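Putative aminooxidase (Propionibacterium acnes, PDB 2BA9) isomerises a polyunsaturated fatty acid to conjugated linoleic acid, probably using its bound FAD. Local coordinates at residues D129-Y134 against F408-H413; A178-K183 against M403-F408. All blocks are in the same frame, centred on the assembly; numbering follows the deposited sequence.

Overall arrangement
From the N terminus, the chain passes through what appears to be a Rossmann-type FAD-binding part with helix 16-28 and reaches the loop 129-134, between helices 106-122 and 145-151. Two further helices lead on to helix 178-184, and the chain then runs through the rest of the protein to strand 396-398, the loop 403-407 and the final helix 408-423. Interaction 2 closes the loop from 178-183 to 403-408, nested within the larger one that interaction 1 closes from 129-134 to 408-413. The contacts, whose centres lie about 7 Å apart, share Phe408. Lys183 NZ bonds to Ala130 O, one sodium ion joins Glu410 and Lys183, and both contacts reach the FAD.

Interaction 1 (D129-Y134 against F408-H413); sequences DANGHY and FDEVCH. With NA (sodium ion), chain B; FAD (flavin-adenine dinucleotide), chain D.
Asn131 reaches from its loop to the first turns of helix 408-423, where Glu410 and His413 receive it. At the start of that helix Phe408 faces the cofactor instead: FAD O2 lies over one face of its ring, offset toward the rim, with Phe408 CD2 3.1 Å from it. Two residues on, Glu410 meets the Asn131 amide twice. A chi1 of 175° carries the Asn131 amide away from its own backbone N and places ND2 where it donates to the side-chain Glu410 OE1 at 2.9 Å and to the main-chain Glu410 O, also at 2.9 Å. The carboxylate is met from above its plane, 55° out of it, and the two flat groups are turned 35° apart. Glu410 bends at chi2, and its other carboxylate oxygen, OE2, binds the sodium ion at 2.3 Å. Water 1 donates to both Glu410 OE1 and Asp129 O, bridging the segments. Val411 turns away from the loop, with CG1 3.6 Å from the phosphate oxygen FAD O2P. His413 then offers one ring face to Asn131 CB, a CH-pi contact 3.9 Å from the ring centroid. Asparagine suits this place because a short arm carries two N-H groups. The buried carboxylate is thus shared among amide, water and metal, an arrangement that would be expected to favour its ionised form.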
loop_
_atom_site.group_PDB
_atom_site.type_symbol
_atom_site.label_atom_id
_atom_site.label_comp_id
_atom_site.label_asym_id
_atom_site.label_seq_id
_atom_site.Cartn_x
_atom_site.Cartn_y
_atom_site.Cartn_z
ATOM N N ASP A 129 -14.406 1.965 9.052
ATOM C CA ASP A 129 -14.032 1.600 7.686
ATOM C C ASP A 129 -13.999 2.749 6.695
ATOM O O ASP A 129 -13.663 2.539 5.538
ATOM C CB ASP A 129 -14.915 0.468 7.156
ATOM C CG ASP A 129 -16.399 0.782 7.208
ATOM O OD1 ASP A 129 -16.804 1.751 7.879
ATOM O OD2 ASP A 129 -17.163 0.026 6.582
ATOM N N ALA A 130 -14.315 3.960 7.146
ATOM C CA ALA A 130 -14.216 5.145 6.295
ATOM C C ALA A 130 -12.766 5.339 5.759
ATOM O O ALA A 130 -11.762 5.066 6.451
ATOM C CB ALA A 130 -14.700 6.391 7.049
ATOM N N ASN A 131 -12.677 5.778 4.510
ATOM C CA ASN A 131 -11.401 6.083 3.897
ATOM C C ASN A 131 -10.792 7.302 4.596
ATOM O O ASN A 131 -11.504 8.229 4.985
ATOM C CB ASN A 131 -11.596 6.320 2.393
ATOM C CG ASN A 131 -10.332 6.754 1.694
ATOM O OD1 ASN A 131 -10.125 7.941 1.489
ATOM N ND2 ASN A 131 -9.475 5.795 1.328
ATOM N N GLY A 132 -9.480 7.278 4.792
ATOM C CA GLY A 132 -8.787 8.367 5.483
ATOM C C GLY A 132 -9.050 8.335 6.979
ATOM O O GLY A 132 -9.736 7.433 7.469
ATOM N N HIS A 133 -8.491 9.310 7.693
ATOM C CA HIS A 133 -8.548 9.353 9.158
ATOM C C HIS A 133 -9.102 10.678 9.707
ATOM O O HIS A 133 -9.107 10.899 10.927
ATOM C CB HIS A 133 -7.146 9.078 9.747
ATOM C CG HIS A 133 -6.522 7.799 9.264
ATOM N ND1 HIS A 133 -6.341 6.700 10.078
ATOM C CD2 HIS A 133 -6.027 7.451 8.055
ATOM C CE1 HIS A 133 -5.767 5.731 9.392
ATOM N NE2 HIS A 133 -5.573 6.157 8.155
ATOM N N TYR A 134 -9.595 11.536 8.807
ATOM C CA TYR A 134 -10.118 12.869 9.151
ATOM C C TYR A 134 -11.413 12.772 9.965
ATOM O O TYR A 134 -11.744 13.686 10.736
ATOM C CB TYR A 134 -10.304 13.755 7.886
ATOM C CG TYR A 134 -11.002 13.091 6.709
ATOM C CD1 TYR A 134 -12.371 13.085 6.633
ATOM C CD2 TYR A 134 -10.281 12.461 5.684
ATOM C CE1 TYR A 134 -13.029 12.486 5.590
ATOM C CE2 TYR A 134 -10.936 11.846 4.616
ATOM C CZ TYR A 134 -12.317 11.866 4.585
ATOM O OH TYR A 134 -13.034 11.282 3.579
ATOM N N PHE A 408 -3.745 0.599 -3.204
ATOM C CA PHE A 408 -3.982 1.472 -4.359
ATOM C C PHE A 408 -5.447 1.903 -4.507
ATOM O O PHE A 408 -5.728 2.950 -5.087
ATOM C CB PHE A 408 -3.353 0.945 -5.668
ATOM C CG PHE A 408 -3.858 -0.407 -6.139
ATOM C CD1 PHE A 408 -5.057 -0.525 -6.839
ATOM C CD2 PHE A 408 -3.070 -1.539 -5.986
ATOM C CE1 PHE A 408 -5.490 -1.760 -7.315
ATOM C CE2 PHE A 408 -3.508 -2.780 -6.451
ATOM C CZ PHE A 408 -4.729 -2.881 -7.107
ATOM N N ASP A 409 -6.384 1.153 -3.946
ATOM C CA ASP A 409 -7.754 1.652 -3.919
ATOM C C ASP A 409 -7.901 2.754 -2.878
ATOM O O ASP A 409 -8.577 3.749 -3.113
ATOM C CB ASP A 409 -8.759 0.540 -3.637
ATOM C CG ASP A 409 -10.189 1.031 -3.722
ATOM O OD1 ASP A 409 -10.675 1.293 -4.857
ATOM O OD2 ASP A 409 -10.814 1.170 -2.648
ATOM N N GLU A 410 -7.242 2.584 -1.737
ATOM C CA GLU A 410 -7.386 3.528 -0.632
ATOM C C GLU A 410 -6.842 4.887 -1.013
ATOM O O GLU A 410 -7.493 5.908 -0.745
ATOM C CB GLU A 410 -6.718 3.015 0.647
ATOM C CG GLU A 410 -7.441 1.832 1.306
ATOM C CD GLU A 410 -8.831 2.181 1.863
ATOM O OE1 GLU A 410 -8.988 3.236 2.506
ATOM O OE2 GLU A 410 -9.775 1.376 1.673
ATOM N N VAL A 411 -5.668 4.912 -1.647
ATOM C CA VAL A 411 -5.055 6.169 -2.061
ATOM C C VAL A 411 -5.840 6.864 -3.182
ATOM O O VAL A 411 -5.982 8.083 -3.164
ATOM C CB VAL A 411 -3.558 6.021 -2.468
ATOM C CG1 VAL A 411 -2.747 5.325 -1.345
ATOM C CG2 VAL A 411 -3.414 5.315 -3.783
ATOM N N CYS A 412 -6.339 6.096 -4.148
ATOM C CA CYS A 412 -7.110 6.662 -5.251
ATOM C C CYS A 412 -8.435 7.224 -4.723
ATOM O O CYS A 412 -8.827 8.329 -5.082
ATOM C CB CYS A 412 -7.371 5.617 -6.337
ATOM S SG CYS A 412 -5.887 5.077 -7.238
ATOM N N HIS A 413 -9.104 6.449 -3.869
ATOM C CA HIS A 413 -10.342 6.877 -3.176
ATOM C C HIS A 413 -10.122 8.164 -2.355
ATOM O O HIS A 413 -10.947 9.099 -2.373
ATOM C CB HIS A 413 -10.838 5.717 -2.297
ATOM C CG HIS A 413 -12.195 5.919 -1.694
ATOM N ND1 HIS A 413 -12.736 5.029 -0.790
ATOM C CD2 HIS A 413 -13.103 6.912 -1.830
ATOM C CE1 HIS A 413 -13.927 5.454 -0.414
ATOM N NE2 HIS A 413 -14.175 6.593 -1.033
HETATM NA NA NA B . -11.609 0.589 2.875
HETATM P PA FAD D . 3.446 5.050 -4.877
HETATM O O1A FAD D . 2.775 3.871 -5.517
HETATM O O2A FAD D . 4.691 4.766 -4.062
HETATM O O5B FAD D . 3.887 6.072 -6.029
HETATM C C5B FAD D . 4.489 7.281 -5.629
HETATM C C4B FAD D . 5.049 8.005 -6.835
HETATM O O4B FAD D . 5.613 9.229 -6.411
HETATM C C3B FAD D . 6.132 7.186 -7.542
HETATM O O3B FAD D . 5.827 7.068 -8.913
HETATM C C2B FAD D . 7.399 7.964 -7.273
HETATM O O2B FAD D . 8.397 7.771 -8.275
HETATM C C1B FAD D . 6.848 9.387 -7.072
HETATM N N9A FAD D . 7.803 10.202 -6.300
HETATM C C8A FAD D . 8.362 9.906 -5.074
HETATM N N7A FAD D . 9.212 10.913 -4.726
HETATM C C5A FAD D . 9.199 11.847 -5.716
HETATM C C6A FAD D . 9.880 13.068 -5.903
HETATM N N6A FAD D . 10.442 13.691 -4.818
HETATM N N1A FAD D . 9.612 13.815 -7.045
HETATM C C2A FAD D . 8.742 13.352 -8.022
HETATM N N3A FAD D . 8.081 12.146 -7.828
HETATM C C4A FAD D . 8.317 11.399 -6.714
HETATM N N1 FAD D . -1.945 -2.453 -3.059
HETATM C C2 FAD D . -3.194 -3.036 -3.124
HETATM O O2 FAD D . -4.197 -2.329 -3.223
HETATM N N3 FAD D . -3.315 -4.410 -3.049
HETATM C C4 FAD D . -2.190 -5.201 -2.940
HETATM O O4 FAD D . -2.333 -6.433 -2.894
HETATM C C4X FAD D . -0.922 -4.613 -2.889
HETATM N N5 FAD D . 0.227 -5.373 -2.757
HETATM C C5X FAD D . 1.486 -4.815 -2.869
HETATM C C6 FAD D . 2.622 -5.622 -2.876
HETATM C C7 FAD D . 3.882 -5.047 -3.028
HETATM C C7M FAD D . 5.082 -5.950 -3.048
HETATM C C8 FAD D . 4.004 -3.666 -3.161
HETATM C C8M FAD D . 5.336 -2.999 -3.324
HETATM C C9 FAD D . 2.863 -2.868 -3.147
HETATM C C9A FAD D . 1.594 -3.427 -2.992
HETATM N N10 FAD D . 0.429 -2.639 -2.953
HETATM C C10 FAD D . -0.814 -3.228 -2.971
HETATM C "C1'" FAD D . 0.489 -1.202 -2.553
HETATM C "C2'" FAD D . 0.277 -0.270 -3.740
HETATM O "O2'" FAD D . 1.084 -0.633 -4.855
HETATM C "C3'" FAD D . 0.589 1.142 -3.271
HETATM O "O3'" FAD D . -0.134 1.411 -2.067
HETATM C "C4'" FAD D . 0.255 2.160 -4.349
HETATM O "O4'" FAD D . 1.161 2.070 -5.442
HETATM C "C5'" FAD D . 0.266 3.547 -3.722
HETATM O "O5'" FAD D . 0.268 4.527 -4.721
HETATM P P FAD D . 0.832 6.012 -4.398
HETATM O O1P FAD D . 0.791 6.876 -5.644
HETATM O O2P FAD D . 0.019 6.576 -3.285
HETATM O O3P FAD D . 2.370 5.829 -3.974
HETATM O O HOH W 1 -11.385 2.787 3.841
HETATM O O HOH W 2 -12.996 -0.050 4.353
HETATM O O HOH W 3 -7.838 4.708 4.209
HETATM O O HOH W 4 -11.165 -1.667 2.442
#

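Interaction 2 (A178-K183 against M403-F408); sequences AAYVLK and MSFGNF. With NA (sodium ion), chain B; FAD (flavin-adenine dinucleotide), chain D.
Tyr180 OH is gripped by the hydroxyl of Tyr384 and the main-chain N of Val374, which fixes the far end of a residue whose near end packs on Phe405. This contact sets helix 178-184 against the loop that leads from strand 396-398 through an inverse gamma turn, centred on Gly406, to the N-cap of helix 408-423; the loop includes residues of the FAD pocket. Phe405 points its ring at the helix, its chi1 of 180° extending the ring away from its own N, and brings the CD1 and CE1 side obliquely against Tyr180. Its CD1 lies 3.9 Å from Tyr180 CB and 3.6 Å from Tyr180 O. A flat apolar ring suits this place, since the near end of Tyr180 offers it a methylene to pack on. The carbonyl of Ser404 comes to the edge of the tyrosine ring, where Ser404 O is 4.1 Å from Tyr180 CD1, a packing contact; the hydrogen bond of Ser404 O is to His133 NE2. Lys183 takes part from both ends. Its main-chain O binds the sodium ion at 2.5 Å, beside Glu410 and three waters, while the side chain runs straight to CE and turns at the last bond, bringing NZ to Ala130 O. Asparagine serves as the N-cap: Asn407 OD1 accepts from Glu410 N, and Asn407 CB lies 3.1 Å from FAD O2. That flavin oxygen meets the helix start directly, accepting from Phe408 N at 3.0 Å with an N-H...O angle of 158°.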
loop_
_atom_site.group_PDB
_atom_site.type_symbol
_atom_site.label_atom_id
_atom_site.label_comp_id
_atom_site.label_asym_id
_atom_site.label_seq_id
_atom_site.Cartn_x
_atom_site.Cartn_y
_atom_site.Cartn_z
ATOM N N ALA A 178 -4.774 -0.367 15.017
ATOM C CA ALA A 178 -5.988 -1.022 14.493
ATOM C C ALA A 178 -6.630 -0.293 13.302
ATOM O O ALA A 178 -7.114 -0.936 12.365
ATOM C CB ALA A 178 -7.020 -1.209 15.611
ATOM N N ALA A 179 -6.616 1.036 13.344
ATOM C CA ALA A 179 -7.237 1.885 12.302
ATOM C C ALA A 179 -6.719 1.617 10.884
ATOM O O ALA A 179 -7.467 1.694 9.907
ATOM C CB ALA A 179 -7.021 3.335 12.634
ATOM N N TYR A 180 -5.433 1.345 10.762
ATOM C CA TYR A 180 -4.876 0.995 9.462
ATOM C C TYR A 180 -5.408 -0.365 9.020
ATOM O O TYR A 180 -5.873 -0.514 7.892
ATOM C CB TYR A 180 -3.344 0.995 9.508
ATOM C CG TYR A 180 -2.755 2.350 9.806
ATOM C CD1 TYR A 180 -2.874 3.399 8.894
ATOM C CD2 TYR A 180 -2.076 2.586 10.994
ATOM C CE1 TYR A 180 -2.338 4.650 9.158
ATOM C CE2 TYR A 180 -1.522 3.833 11.270
ATOM C CZ TYR A 180 -1.660 4.869 10.355
ATOM O OH TYR A 180 -1.104 6.114 10.641
ATOM N N VAL A 181 -5.378 -1.339 9.924
ATOM C CA VAL A 181 -5.705 -2.726 9.571
ATOM C C VAL A 181 -7.126 -2.803 9.035
ATOM O O VAL A 181 -7.359 -3.381 7.968
ATOM C CB VAL A 181 -5.569 -3.691 10.781
ATOM C CG1 VAL A 181 -5.988 -5.148 10.382
ATOM C CG2 VAL A 181 -4.125 -3.628 11.377
ATOM N N LEU A 182 -8.047 -2.185 9.784
ATOM C CA LEU A 182 -9.477 -2.329 9.561
ATOM C C LEU A 182 -10.045 -1.410 8.459
ATOM O O LEU A 182 -11.161 -1.640 7.972
ATOM C CB LEU A 182 -10.219 -2.179 10.893
ATOM C CG LEU A 182 -9.935 -3.354 11.852
ATOM C CD1 LEU A 182 -10.333 -3.046 13.292
ATOM C CD2 LEU A 182 -10.647 -4.622 11.350
ATOM N N LYS A 183 -9.271 -0.403 8.055
ATOM C CA LYS A 183 -9.581 0.412 6.871
ATOM C C LYS A 183 -9.222 -0.316 5.571
ATOM O O LYS A 183 -9.905 -0.145 4.562
ATOM C CB LYS A 183 -8.898 1.793 6.940
ATOM C CG LYS A 183 -9.588 2.733 7.930
ATOM C CD LYS A 183 -8.952 4.117 8.020
ATOM C CE LYS A 183 -9.557 4.904 9.167
ATOM N NZ LYS A 183 -11.053 5.070 9.062
ATOM N N MET A 403 -1.913 9.428 4.335
ATOM C CA MET A 403 -3.221 10.016 4.723
ATOM C C MET A 403 -4.404 9.040 4.700
ATOM O O MET A 403 -5.518 9.377 5.140
ATOM C CB MET A 403 -3.582 11.212 3.822
ATOM C CG MET A 403 -2.584 12.361 3.837
ATOM S SD MET A 403 -2.031 12.897 5.482
ATOM C CE MET A 403 -3.597 13.361 6.225
ATOM N N SER A 404 -4.154 7.846 4.176
ATOM C CA SER A 404 -5.179 6.828 4.006
ATOM C C SER A 404 -4.600 5.480 4.439
ATOM O O SER A 404 -4.587 5.155 5.624
ATOM C CB SER A 404 -5.676 6.797 2.546
ATOM O OG SER A 404 -4.610 6.598 1.611
ATOM N N PHE A 405 -4.109 4.709 3.479
ATOM C CA PHE A 405 -3.486 3.431 3.770
ATOM C C PHE A 405 -2.641 3.052 2.576
ATOM O O PHE A 405 -2.895 3.527 1.467
ATOM C CB PHE A 405 -4.551 2.367 4.041
ATOM C CG PHE A 405 -3.985 1.028 4.338
ATOM C CD1 PHE A 405 -3.439 0.758 5.587
ATOM C CD2 PHE A 405 -3.963 0.037 3.364
ATOM C CE1 PHE A 405 -2.892 -0.489 5.863
ATOM C CE2 PHE A 405 -3.407 -1.206 3.629
ATOM C CZ PHE A 405 -2.885 -1.474 4.884
ATOM N N GLY A 406 -1.638 2.210 2.809
ATOM C CA GLY A 406 -0.749 1.745 1.763
ATOM C C GLY A 406 -1.352 0.732 0.801
ATOM O O GLY A 406 -0.745 -0.306 0.566
ATOM N N ASN A 407 -2.533 1.015 0.242
ATOM C CA ASN A 407 -3.064 0.229 -0.898
ATOM C C ASN A 407 -3.631 1.130 -1.984
ATOM O O ASN A 407 -3.889 2.313 -1.736
ATOM C CB ASN A 407 -3.967 -0.952 -0.454
ATOM C CG ASN A 407 -5.497 -0.667 -0.443
ATOM O OD1 ASN A 407 -6.048 0.145 -1.191
ATOM N ND2 ASN A 407 -6.191 -1.438 0.393
ATOM N N PHE A 408 -3.745 0.599 -3.204
ATOM C CA PHE A 408 -3.982 1.472 -4.359
ATOM C C PHE A 408 -5.447 1.903 -4.507
ATOM O O PHE A 408 -5.728 2.950 -5.087
ATOM C CB PHE A 408 -3.353 0.945 -5.668
ATOM C CG PHE A 408 -3.858 -0.407 -6.139
ATOM C CD1 PHE A 408 -5.057 -0.525 -6.839
ATOM C CD2 PHE A 408 -3.070 -1.539 -5.986
ATOM C CE1 PHE A 408 -5.490 -1.760 -7.315
ATOM C CE2 PHE A 408 -3.508 -2.780 -6.451
ATOM C CZ PHE A 408 -4.729 -2.881 -7.107
HETATM NA NA NA B . -11.609 0.589 2.875
HETATM P PA FAD D . 3.446 5.050 -4.877
HETATM O O1A FAD D . 2.775 3.871 -5.517
HETATM O O2A FAD D . 4.691 4.766 -4.062
HETATM O O5B FAD D . 3.887 6.072 -6.029
HETATM C C5B FAD D . 4.489 7.281 -5.629
HETATM C C4B FAD D . 5.049 8.005 -6.835
HETATM O O4B FAD D . 5.613 9.229 -6.411
HETATM C C3B FAD D . 6.132 7.186 -7.542
HETATM O O3B FAD D . 5.827 7.068 -8.913
HETATM C C2B FAD D . 7.399 7.964 -7.273
HETATM O O2B FAD D . 8.397 7.771 -8.275
HETATM C C1B FAD D . 6.848 9.387 -7.072
HETATM N N9A FAD D . 7.803 10.202 -6.300
HETATM C C8A FAD D . 8.362 9.906 -5.074
HETATM N N7A FAD D . 9.212 10.913 -4.726
HETATM C C5A FAD D . 9.199 11.847 -5.716
HETATM C C6A FAD D . 9.880 13.068 -5.903
HETATM N N6A FAD D . 10.442 13.691 -4.818
HETATM N N1A FAD D . 9.612 13.815 -7.045
HETATM C C2A FAD D . 8.742 13.352 -8.022
HETATM N N3A FAD D . 8.081 12.146 -7.828
HETATM C C4A FAD D . 8.317 11.399 -6.714
HETATM N N1 FAD D . -1.945 -2.453 -3.059
HETATM C C2 FAD D . -3.194 -3.036 -3.124
HETATM O O2 FAD D . -4.197 -2.329 -3.223
HETATM N N3 FAD D . -3.315 -4.410 -3.049
HETATM C C4 FAD D . -2.190 -5.201 -2.940
HETATM O O4 FAD D . -2.333 -6.433 -2.894
HETATM C C4X FAD D . -0.922 -4.613 -2.889
HETATM N N5 FAD D . 0.227 -5.373 -2.757
HETATM C C5X FAD D . 1.486 -4.815 -2.869
HETATM C C6 FAD D . 2.622 -5.622 -2.876
HETATM C C7 FAD D . 3.882 -5.047 -3.028
HETATM C C7M FAD D . 5.082 -5.950 -3.048
HETATM C C8 FAD D . 4.004 -3.666 -3.161
HETATM C C8M FAD D . 5.336 -2.999 -3.324
HETATM C C9 FAD D . 2.863 -2.868 -3.147
HETATM C C9A FAD D . 1.594 -3.427 -2.992
HETATM N N10 FAD D . 0.429 -2.639 -2.953
HETATM C C10 FAD D . -0.814 -3.228 -2.971
HETATM C "C1'" FAD D . 0.489 -1.202 -2.553
HETATM C "C2'" FAD D . 0.277 -0.270 -3.740
HETATM O "O2'" FAD D . 1.084 -0.633 -4.855
HETATM C "C3'" FAD D . 0.589 1.142 -3.271
HETATM O "O3'" FAD D . -0.134 1.411 -2.067
HETATM C "C4'" FAD D . 0.255 2.160 -4.349
HETATM O "O4'" FAD D . 1.161 2.070 -5.442
HETATM C "C5'" FAD D . 0.266 3.547 -3.722
HETATM O "O5'" FAD D . 0.268 4.527 -4.721
HETATM P P FAD D . 0.832 6.012 -4.398
HETATM O O1P FAD D . 0.791 6.876 -5.644
HETATM O O2P FAD D . 0.019 6.576 -3.285
HETATM O O3P FAD D . 2.370 5.829 -3.974
HETATM O O HOH W 4 -11.165 -1.667 2.442
HETATM O O HOH W 1 -11.385 2.787 3.841
HETATM O O HOH W 2 -12.996 -0.050 4.353
#